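Local coordinates for protein toluene, o-xylene monooxygenase oxygenase subunit (Pseudomonas stutzeri, PDB 2INC) that probably forms a helical, non-catalytic subunit of the oxygenase component of a monooxygenase that hydroxylates toluene and o-xylene, at residues 200-205 / 283-288; 208-213 / 279-284; 291-296 / 309-314; 127-132 / 150-155. All blocks are in the same frame, centred on the assembly; numbering follows the deposited sequence.

The four contacts illustrate how an all-helical, ferritin-like chain is held together from its core outward. Contact 4 is the core example, its centre about 5 Å from the centre of the chain; the other three lie about 15 to 17 Å out, each using helix 274-299. Contacts 1 and 2 have centres about 8 Å apart and share A283 and K284; W285 NE1 of one lies 2.8 Å from E210 OE2 of the other, probably a hydrogen bond. L203 CD2 joins contact 1 to contact 4, packing 3.6 Å from G131 N. Contact 3 is about 21 Å from contact 4, centre to centre. In related hydroxylases the diiron site belongs to the larger subunit.

Contact 1 of 4, residues 200-205 / 283-288; sequences EKALIA and AKWEPL
W285 points the six-membered end of its indole at the C-terminal part of helix 190-202 and meets the backbone there: W285 CH2 lies 3.4 Å from both K201 C and A202 N. Its CG sits anti to the carbonyl carbon, beside the backbone N (chi1 -71°), which sends the indole toward that helix. The ring meets this turn obliquely, with K201 CB 3.7 Å from CZ3, A202 CB farther along the same end and A205 CB 4.2 Å from CZ2. A205 is brought there by the type I turn running from A202 to A205. The extended chain of K201 crosses L288 at about a right angle, so that K201 CD touches L288 CD1 at 3.8 Å while NZ goes on to a salt bridge with E197. The indole N-H goes to E210 OE2, on helix 208-237. An alanine in place of W285 would probably open a gap against A202 and A205 and leave E210 without its indole N-H. The contact thus wedges helix 274-299 against helix 190-202, with W285 also packing on L198 and, on helix 208-237, on A214 and V218; the chain of another protein reaches E200 and L203.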
# COMPACT_ATOMS: atom_id res chain seq x y z
N GLU B 200 24.79 -29.88 20.14
CA GLU B 200 25.53 -30.59 19.09
C GLU B 200 24.94 -31.95 18.75
O GLU B 200 24.87 -32.32 17.56
CB GLU B 200 27.00 -30.77 19.42
CG GLU B 200 27.73 -29.42 19.37
CD GLU B 200 29.23 -29.55 19.71
OE1 GLU B 200 29.74 -30.67 19.92
OE2 GLU B 200 29.88 -28.49 19.76
N LYS B 201 24.56 -32.73 19.78
CA LYS B 201 23.92 -34.03 19.53
C LYS B 201 22.56 -33.92 18.89
O LYS B 201 22.25 -34.67 17.93
CB LYS B 201 23.82 -34.85 20.82
CG LYS B 201 25.23 -35.30 21.30
CD LYS B 201 25.12 -36.16 22.56
CE LYS B 201 26.52 -36.78 22.79
NZ LYS B 201 26.69 -37.51 24.13
N ALA B 202 21.74 -33.00 19.41
CA ALA B 202 20.39 -32.75 18.84
C ALA B 202 20.50 -32.35 17.36
O ALA B 202 19.69 -32.76 16.56
CB ALA B 202 19.62 -31.71 19.65
N LEU B 203 21.54 -31.62 16.96
CA LEU B 203 21.68 -31.20 15.58
C LEU B 203 21.93 -32.32 14.58
O LEU B 203 21.89 -32.09 13.36
CB LEU B 203 22.76 -30.10 15.44
CG LEU B 203 22.30 -28.72 15.99
CD1 LEU B 203 23.50 -27.76 15.85
CD2 LEU B 203 21.18 -28.25 15.18
N ILE B 204 22.26 -33.52 15.08
CA ILE B 204 22.43 -34.67 14.19
C ILE B 204 21.33 -35.72 14.33
O ILE B 204 21.44 -36.86 13.82
CB ILE B 204 23.86 -35.26 14.27
CG1 ILE B 204 24.15 -35.86 15.64
CG2 ILE B 204 24.88 -34.14 13.90
CD1 ILE B 204 25.45 -36.63 15.68
N ALA B 205 20.22 -35.32 14.95
CA ALA B 205 19.04 -36.19 15.02
C ALA B 205 18.18 -35.95 13.73
O ALA B 205 17.40 -34.99 13.71
CB ALA B 205 18.22 -35.80 16.23
N ALA B 283 12.51 -39.27 26.74
CA ALA B 283 13.31 -39.92 27.77
C ALA B 283 14.76 -40.05 27.39
O ALA B 283 15.61 -40.01 28.28
CB ALA B 283 12.72 -41.29 28.20
N LYS B 284 15.05 -40.12 26.09
CA LYS B 284 16.45 -40.14 25.59
C LYS B 284 17.13 -38.79 25.79
O LYS B 284 18.31 -38.72 26.15
CB LYS B 284 16.44 -40.54 24.10
CG LYS B 284 17.74 -40.33 23.33
CD LYS B 284 17.59 -40.66 21.82
CE LYS B 284 18.90 -40.34 21.13
NZ LYS B 284 18.95 -40.79 19.72
N TRP B 285 16.39 -37.71 25.51
CA TRP B 285 16.97 -36.34 25.41
C TRP B 285 16.91 -35.60 26.76
O TRP B 285 17.83 -34.81 27.08
CB TRP B 285 16.33 -35.54 24.24
CG TRP B 285 16.77 -36.06 22.93
CD1 TRP B 285 16.09 -36.91 22.10
CD2 TRP B 285 18.05 -35.83 22.30
NE1 TRP B 285 16.88 -37.22 21.00
CE2 TRP B 285 18.07 -36.55 21.09
CE3 TRP B 285 19.16 -35.06 22.64
CZ2 TRP B 285 19.17 -36.56 20.24
CZ3 TRP B 285 20.28 -35.07 21.79
CH2 TRP B 285 20.26 -35.80 20.60
N GLU B 286 15.85 -35.86 27.55
CA GLU B 286 15.67 -35.24 28.88
C GLU B 286 16.92 -35.22 29.80
O GLU B 286 17.21 -34.19 30.41
CB GLU B 286 14.46 -35.84 29.62
CG GLU B 286 13.41 -34.80 29.99
CD GLU B 286 12.33 -35.31 30.98
OE1 GLU B 286 11.35 -34.57 31.28
OE2 GLU B 286 12.47 -36.47 31.45
N PRO B 287 17.66 -36.34 29.93
CA PRO B 287 18.87 -36.29 30.78
C PRO B 287 19.96 -35.30 30.32
O PRO B 287 20.66 -34.72 31.17
CB PRO B 287 19.44 -37.71 30.64
CG PRO B 287 18.32 -38.55 30.20
CD PRO B 287 17.48 -37.67 29.34
N LEU B 288 20.13 -35.12 29.01
CA LEU B 288 21.08 -34.10 28.48
C LEU B 288 20.61 -32.69 28.74
O LEU B 288 21.44 -31.79 28.92
CB LEU B 288 21.31 -34.25 26.99
CG LEU B 288 22.30 -35.31 26.52
CD1 LEU B 288 22.28 -35.41 25.00
CD2 LEU B 288 23.70 -34.98 27.01

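Contact 2 of 4, residues 208-213 / 279-284; sequences WGEAFT and QKWVAK
E210 lies over W281 because its CG is turned anti to the backbone N (chi1 -160°) and the chain beyond runs out extended. This places CG 3.8 Å from the centroid of the five-membered ring, only 8° off the ring normal, a CH-pi contact over the face, and leaves the carboxylate nearly parallel to the indole. K284 is likewise extended from a CG anti to N, and its ammonium reaches the carboxylate at the far end: K284 NZ donates to E210 OE2 at 2.9 Å, a salt bridge made on the syn lone pair. The same oxygen takes the indole N-H of W285, so two donors hold the glutamate flat along the ring.

Segments 208-213 and 279-284, on helices 208-237 and 274-299, cross at -53°, their axes 9.8 Å apart, in an all-helical fold of the ferritin type, and W281 fills the space between them. Its six-membered ring presses on the first turn of helix 208-237, with CZ3 3.2 Å from G209 C; a CB at that glycine would collide with the ring. E210 N also lies over the face, although its hydrogen is given to D207. Beyond G209, T213 OG1 donates to G209 O at 2.9 Å, tilted from the carbonyl plane, while T213 N approaches the same oxygen from the opposite face. That bond fixes the rotation of the threonine and turns its methyl toward helix 274-299, where T213 CG2 meets V282 CG2 at 3.7 Å and W281 CB at the same distance.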
# COMPACT_ATOMS: atom_id res chain seq x y z
N TRP B 208 12.61 -36.62 11.26
CA TRP B 208 11.89 -35.36 11.47
C TRP B 208 11.26 -35.28 12.84
O TRP B 208 11.32 -34.21 13.51
CB TRP B 208 10.89 -35.07 10.34
CG TRP B 208 9.52 -35.71 10.49
CD1 TRP B 208 9.14 -36.90 10.02
CD2 TRP B 208 8.40 -35.16 11.19
NE1 TRP B 208 7.81 -37.15 10.37
CE2 TRP B 208 7.35 -36.09 11.09
CE3 TRP B 208 8.18 -33.96 11.87
CZ2 TRP B 208 6.08 -35.85 11.62
CZ3 TRP B 208 6.91 -33.73 12.45
CH2 TRP B 208 5.90 -34.69 12.33
N GLY B 209 10.68 -36.41 13.28
CA GLY B 209 9.95 -36.45 14.57
C GLY B 209 10.91 -36.37 15.74
O GLY B 209 10.66 -35.71 16.74
N GLU B 210 12.04 -37.05 15.63
CA GLU B 210 13.09 -36.88 16.64
C GLU B 210 13.64 -35.47 16.70
O GLU B 210 13.95 -34.95 17.80
CB GLU B 210 14.24 -37.84 16.46
CG GLU B 210 14.98 -37.93 17.79
CD GLU B 210 16.11 -38.95 17.81
OE1 GLU B 210 16.41 -39.56 16.76
OE2 GLU B 210 16.68 -39.13 18.91
N ALA B 211 13.82 -34.85 15.53
CA ALA B 211 14.34 -33.47 15.45
C ALA B 211 13.41 -32.52 16.11
O ALA B 211 13.84 -31.68 16.92
CB ALA B 211 14.59 -33.05 13.97
N PHE B 212 12.13 -32.64 15.80
CA PHE B 212 11.12 -31.89 16.49
C PHE B 212 11.15 -32.07 18.01
O PHE B 212 11.05 -31.09 18.77
CB PHE B 212 9.76 -32.24 15.91
CG PHE B 212 8.59 -31.70 16.69
CD1 PHE B 212 8.28 -30.34 16.67
CD2 PHE B 212 7.80 -32.55 17.43
CE1 PHE B 212 7.21 -29.82 17.40
CE2 PHE B 212 6.71 -32.05 18.17
CZ PHE B 212 6.42 -30.68 18.14
N THR B 213 11.23 -33.32 18.48
CA THR B 213 11.26 -33.58 19.92
C THR B 213 12.53 -33.02 20.52
O THR B 213 12.50 -32.24 21.49
CB THR B 213 11.11 -35.09 20.18
OG1 THR B 213 9.89 -35.54 19.57
CG2 THR B 213 11.09 -35.37 21.69
N GLN B 279 7.27 -40.11 24.04
CA GLN B 279 7.82 -40.26 25.39
C GLN B 279 9.16 -40.94 25.42
O GLN B 279 9.99 -40.62 26.26
CB GLN B 279 6.84 -40.99 26.28
CG GLN B 279 5.66 -40.16 26.54
CD GLN B 279 4.63 -40.92 27.34
OE1 GLN B 279 4.40 -42.11 27.14
NE2 GLN B 279 3.99 -40.22 28.25
N LYS B 280 9.40 -41.83 24.48
CA LYS B 280 10.69 -42.49 24.38
C LYS B 280 11.77 -41.55 23.91
O LYS B 280 12.94 -41.64 24.34
CB LYS B 280 10.62 -43.66 23.41
CG LYS B 280 11.89 -44.54 23.39
CD LYS B 280 11.91 -45.70 22.29
CE LYS B 280 10.55 -46.43 22.10
NZ LYS B 280 9.69 -46.47 23.35
N TRP B 281 11.43 -40.67 22.99
CA TRP B 281 12.42 -39.67 22.53
C TRP B 281 12.70 -38.63 23.62
O TRP B 281 13.86 -38.28 23.86
CB TRP B 281 11.92 -38.97 21.25
CG TRP B 281 12.11 -39.75 20.00
CD1 TRP B 281 13.10 -40.66 19.72
CD2 TRP B 281 11.34 -39.62 18.81
NE1 TRP B 281 12.95 -41.15 18.43
CE2 TRP B 281 11.89 -40.50 17.84
CE3 TRP B 281 10.22 -38.85 18.46
CZ2 TRP B 281 11.36 -40.63 16.56
CZ3 TRP B 281 9.69 -38.99 17.17
CH2 TRP B 281 10.26 -39.88 16.25
N VAL B 282 11.64 -38.19 24.29
CA VAL B 282 11.76 -37.29 25.44
C VAL B 282 12.67 -37.95 26.50
O VAL B 282 13.58 -37.30 27.03
CB VAL B 282 10.36 -36.88 26.02
CG1 VAL B 282 10.50 -36.25 27.40
CG2 VAL B 282 9.64 -35.84 25.10
N ALA B 283 12.51 -39.27 26.74
CA ALA B 283 13.31 -39.92 27.77
C ALA B 283 14.76 -40.05 27.39
O ALA B 283 15.61 -40.01 28.28
CB ALA B 283 12.72 -41.29 28.20
N LYS B 284 15.05 -40.12 26.09
CA LYS B 284 16.45 -40.14 25.59
C LYS B 284 17.13 -38.79 25.79
O LYS B 284 18.31 -38.72 26.15
CB LYS B 284 16.44 -40.54 24.10
CG LYS B 284 17.74 -40.33 23.33
CD LYS B 284 17.59 -40.66 21.82
CE LYS B 284 18.90 -40.34 21.13
NZ LYS B 284 18.95 -40.79 19.72

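Contact 3 of 4, residues 291-296 / 309-314; sequences KAIEAY and EAKSAS
I293 overlaps A310 methyl to methyl, its branch carbon CG2 resting 3.6 Å from A310 CB. The two residues also have the nearest CA atoms, 6.9 Å apart, within an antiparallel helical hairpin: helix 274-299 is followed after a short turn by helix 303-319, and their local axes run at 152° with a closest approach of 10.0 Å. The arms of isoleucine divide the work. CG2 is anti to the backbone N and covers the alanine and, at 4.1 Å, K311 CG; CG1 takes the position anti to the carbonyl carbon (chi1 -71°) and carries CD1 a turn farther along the partner helix. Small A310 lets the bulky side chain sit close. Beside this apolar contact, E294 and K311 slant across each other with extended chains, their charged ends facing as a salt bridge would require, but the modelled approach is too tight, and the exact placing of both groups is doubtful. Around the hairpin, Y296 turns to helix 208-237 and bonds its hydroxyl to F117 O, while A313 packs on E225. Farther along helix 303-319, I293 CD1 stops 3.8 Å from S314 OG, a hydroxyl that itself lies 3.0 Å from A310 O of its own helix.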
# COMPACT_ATOMS: atom_id res chain seq x y z
N LYS B 291 21.45 -32.07 32.35
CA LYS B 291 22.84 -31.71 32.43
C LYS B 291 23.05 -30.24 32.05
O LYS B 291 23.80 -29.52 32.70
CB LYS B 291 23.67 -32.60 31.50
CG LYS B 291 24.28 -33.85 32.17
CD LYS B 291 25.35 -34.56 31.25
CE LYS B 291 26.25 -33.55 30.54
NZ LYS B 291 25.91 -33.49 29.09
N ALA B 292 22.36 -29.80 31.00
CA ALA B 292 22.47 -28.43 30.47
C ALA B 292 22.11 -27.36 31.47
O ALA B 292 22.90 -26.42 31.70
CB ALA B 292 21.59 -28.31 29.19
N ILE B 293 20.90 -27.49 32.04
CA ILE B 293 20.34 -26.62 33.06
C ILE B 293 21.24 -26.66 34.28
O ILE B 293 21.61 -25.59 34.83
CB ILE B 293 18.89 -27.08 33.45
CG1 ILE B 293 17.91 -26.80 32.31
CG2 ILE B 293 18.44 -26.35 34.71
CD1 ILE B 293 16.50 -27.44 32.52
N GLU B 294 21.63 -27.87 34.68
CA GLU B 294 22.46 -28.03 35.87
C GLU B 294 23.73 -27.22 35.73
O GLU B 294 24.03 -26.45 36.62
CB GLU B 294 22.73 -29.50 36.20
CG GLU B 294 21.50 -30.14 36.92
CD GLU B 294 21.51 -31.70 36.87
OE1 GLU B 294 22.56 -32.26 36.53
OE2 GLU B 294 20.45 -32.33 37.12
N ALA B 295 24.44 -27.36 34.60
CA ALA B 295 25.77 -26.76 34.47
C ALA B 295 25.69 -25.25 34.38
O ALA B 295 26.54 -24.54 34.94
CB ALA B 295 26.46 -27.27 33.28
N TYR B 296 24.67 -24.75 33.68
CA TYR B 296 24.54 -23.32 33.45
C TYR B 296 24.04 -22.63 34.71
O TYR B 296 24.66 -21.73 35.21
CB TYR B 296 23.61 -23.08 32.24
CG TYR B 296 23.41 -21.62 31.86
CD1 TYR B 296 24.26 -21.00 30.95
CD2 TYR B 296 22.34 -20.90 32.35
CE1 TYR B 296 24.10 -19.67 30.59
CE2 TYR B 296 22.15 -19.53 32.01
CZ TYR B 296 23.04 -18.94 31.12
OH TYR B 296 22.90 -17.62 30.71
N GLU B 309 13.91 -24.35 39.57
CA GLU B 309 12.85 -23.67 38.80
C GLU B 309 12.97 -23.90 37.29
O GLU B 309 11.98 -24.22 36.67
CB GLU B 309 12.77 -22.17 39.10
CG GLU B 309 12.36 -21.85 40.53
CD GLU B 309 12.37 -20.36 40.81
OE1 GLU B 309 13.21 -19.64 40.21
OE2 GLU B 309 11.52 -19.88 41.62
N ALA B 310 14.17 -23.79 36.71
CA ALA B 310 14.34 -24.09 35.26
C ALA B 310 13.83 -25.51 34.97
O ALA B 310 13.07 -25.74 34.02
CB ALA B 310 15.80 -23.91 34.80
N LYS B 311 14.14 -26.46 35.85
CA LYS B 311 13.79 -27.85 35.60
C LYS B 311 12.31 -28.09 35.59
O LYS B 311 11.83 -28.79 34.70
CB LYS B 311 14.46 -28.80 36.59
CG LYS B 311 15.88 -29.18 36.24
CD LYS B 311 16.45 -30.21 37.25
CE LYS B 311 17.89 -30.54 36.87
NZ LYS B 311 18.45 -31.53 37.84
N SER B 312 11.57 -27.50 36.54
CA SER B 312 10.12 -27.79 36.60
C SER B 312 9.32 -27.01 35.57
O SER B 312 8.28 -27.47 35.12
CB SER B 312 9.56 -27.58 38.02
OG SER B 312 9.73 -26.24 38.41
N ALA B 313 9.80 -25.81 35.22
CA ALA B 313 9.13 -24.98 34.21
C ALA B 313 9.24 -25.63 32.84
O ALA B 313 8.27 -25.68 32.13
CB ALA B 313 9.72 -23.58 34.18
N SER B 314 10.42 -26.13 32.50
CA SER B 314 10.60 -26.84 31.24
C SER B 314 9.87 -28.20 31.20
O SER B 314 9.29 -28.55 30.20
CB SER B 314 12.08 -26.99 30.91
OG SER B 314 12.76 -27.75 31.88

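Contact 4 of 4, residues 127-132 / 150-155; sequences ALQMGS and YETADH
The H155 imidazole is sandwiched: L128 CB stands over the centre of one face, 3.7 Å from the ring centroid and 5° off the normal, a CH-pi contact, while E151 O of the residue's own helix lies above the opposite face toward the rim. At the edge, near the ring plane, S132 OG comes to within 3.0 Å of H155 CD2, with L128 O also close to this carbon. H155 NE2 makes a weak bond to E151 OE2 at 3.4 Å, whereas ND1 is buried without a polar partner. An alanine here would probably open a gap beside L128 CB and leave E151 OE2 without that N-H.

S132 carries the polar part across. With its hydroxyl between the backbone N and the carbonyl carbon (chi1 62°), S132 OG lies 2.8 Å from T152 OG1, a hydrogen-bonded pair; T152 OG1 is also bonded to A148 O. Next to this pair, the side chains of Q129 and T152 cross at about a right angle, Q129 CG lying 3.9 Å from T152 CG2, and the amide of Q129 continues to a polar side chain on the chain of another protein. The CA atoms of Q129 and T152 lie 5.0 Å apart, the nearest pair across the two segments. E151 is bonded to N216, and H155 meets the ring of H257, whose neighbour R256 pairs with D154. The close antiparallel pair, axes 8.2 Å apart at 171°, is consistent with the core of a ferritin-like helical bundle.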
# COMPACT_ATOMS: atom_id res chain seq x y z
N ALA B 127 22.69 -22.03 16.88
CA ALA B 127 22.50 -23.49 16.84
C ALA B 127 21.00 -23.82 16.84
O ALA B 127 20.59 -24.73 16.16
CB ALA B 127 23.19 -24.14 18.05
N LEU B 128 20.19 -23.03 17.53
CA LEU B 128 18.74 -23.25 17.47
C LEU B 128 18.18 -22.90 16.10
O LEU B 128 17.22 -23.56 15.61
CB LEU B 128 18.03 -22.43 18.55
CG LEU B 128 18.24 -22.82 20.01
CD1 LEU B 128 17.45 -21.83 20.87
CD2 LEU B 128 17.79 -24.24 20.24
N GLN B 129 18.68 -21.81 15.51
CA GLN B 129 18.34 -21.38 14.15
C GLN B 129 18.60 -22.52 13.20
O GLN B 129 17.79 -22.85 12.37
CB GLN B 129 19.22 -20.19 13.80
CG GLN B 129 18.98 -19.57 12.40
CD GLN B 129 19.88 -18.40 12.19
OE1 GLN B 129 20.41 -17.86 13.16
NE2 GLN B 129 20.11 -18.03 10.90
N MET B 130 19.77 -23.14 13.30
CA MET B 130 20.08 -24.30 12.49
C MET B 130 19.16 -25.50 12.76
O MET B 130 18.73 -26.20 11.83
CB MET B 130 21.52 -24.73 12.78
CG MET B 130 22.52 -23.71 12.26
SD MET B 130 24.15 -24.16 12.94
CE MET B 130 24.54 -25.68 12.04
N GLY B 131 18.88 -25.73 14.04
CA GLY B 131 17.95 -26.81 14.47
C GLY B 131 16.60 -26.68 13.85
O GLY B 131 16.08 -27.62 13.23
N SER B 132 16.00 -25.51 13.99
CA SER B 132 14.66 -25.31 13.45
C SER B 132 14.60 -25.24 11.92
O SER B 132 13.57 -25.61 11.32
CB SER B 132 13.97 -24.08 14.10
OG SER B 132 14.72 -22.91 13.79
N TYR B 150 9.00 -19.74 10.45
CA TYR B 150 8.87 -18.50 11.25
C TYR B 150 9.66 -18.63 12.57
O TYR B 150 10.21 -17.67 13.07
CB TYR B 150 7.39 -18.13 11.46
CG TYR B 150 6.67 -18.03 10.12
CD1 TYR B 150 5.44 -18.67 9.92
CD2 TYR B 150 7.27 -17.37 9.04
CE1 TYR B 150 4.80 -18.60 8.67
CE2 TYR B 150 6.63 -17.34 7.73
CZ TYR B 150 5.37 -17.96 7.60
OH TYR B 150 4.72 -17.96 6.34
N GLU B 151 9.81 -19.86 13.06
CA GLU B 151 10.57 -20.07 14.28
C GLU B 151 12.06 -19.85 13.97
O GLU B 151 12.81 -19.32 14.77
CB GLU B 151 10.29 -21.49 14.79
CG GLU B 151 11.26 -21.97 15.91
CD GLU B 151 10.93 -23.40 16.39
OE1 GLU B 151 9.73 -23.73 16.46
OE2 GLU B 151 11.88 -24.13 16.75
N THR B 152 12.48 -20.30 12.81
CA THR B 152 13.89 -20.08 12.40
C THR B 152 14.19 -18.58 12.36
O THR B 152 15.27 -18.13 12.82
CB THR B 152 14.18 -20.74 11.05
OG1 THR B 152 13.94 -22.16 11.20
CG2 THR B 152 15.63 -20.58 10.68
N ALA B 153 13.28 -17.83 11.74
CA ALA B 153 13.41 -16.37 11.65
C ALA B 153 13.49 -15.79 13.06
O ALA B 153 14.27 -14.87 13.30
CB ALA B 153 12.25 -15.79 10.88
N ASP B 154 12.64 -16.25 13.97
CA ASP B 154 12.76 -15.81 15.38
C ASP B 154 14.10 -16.13 16.01
O ASP B 154 14.63 -15.31 16.76
CB ASP B 154 11.68 -16.44 16.24
CG ASP B 154 10.28 -15.99 15.85
OD1 ASP B 154 9.32 -16.72 16.21
OD2 ASP B 154 10.11 -14.93 15.17
N HIS B 155 14.66 -17.31 15.76
CA HIS B 155 15.93 -17.61 16.41
C HIS B 155 16.99 -16.69 15.80
O HIS B 155 17.91 -16.28 16.51
CB HIS B 155 16.38 -19.08 16.15
CG HIS B 155 15.50 -20.14 16.80
ND1 HIS B 155 14.95 -20.03 18.06
CD2 HIS B 155 15.12 -21.35 16.35
CE1 HIS B 155 14.26 -21.12 18.35
NE2 HIS B 155 14.36 -21.94 17.33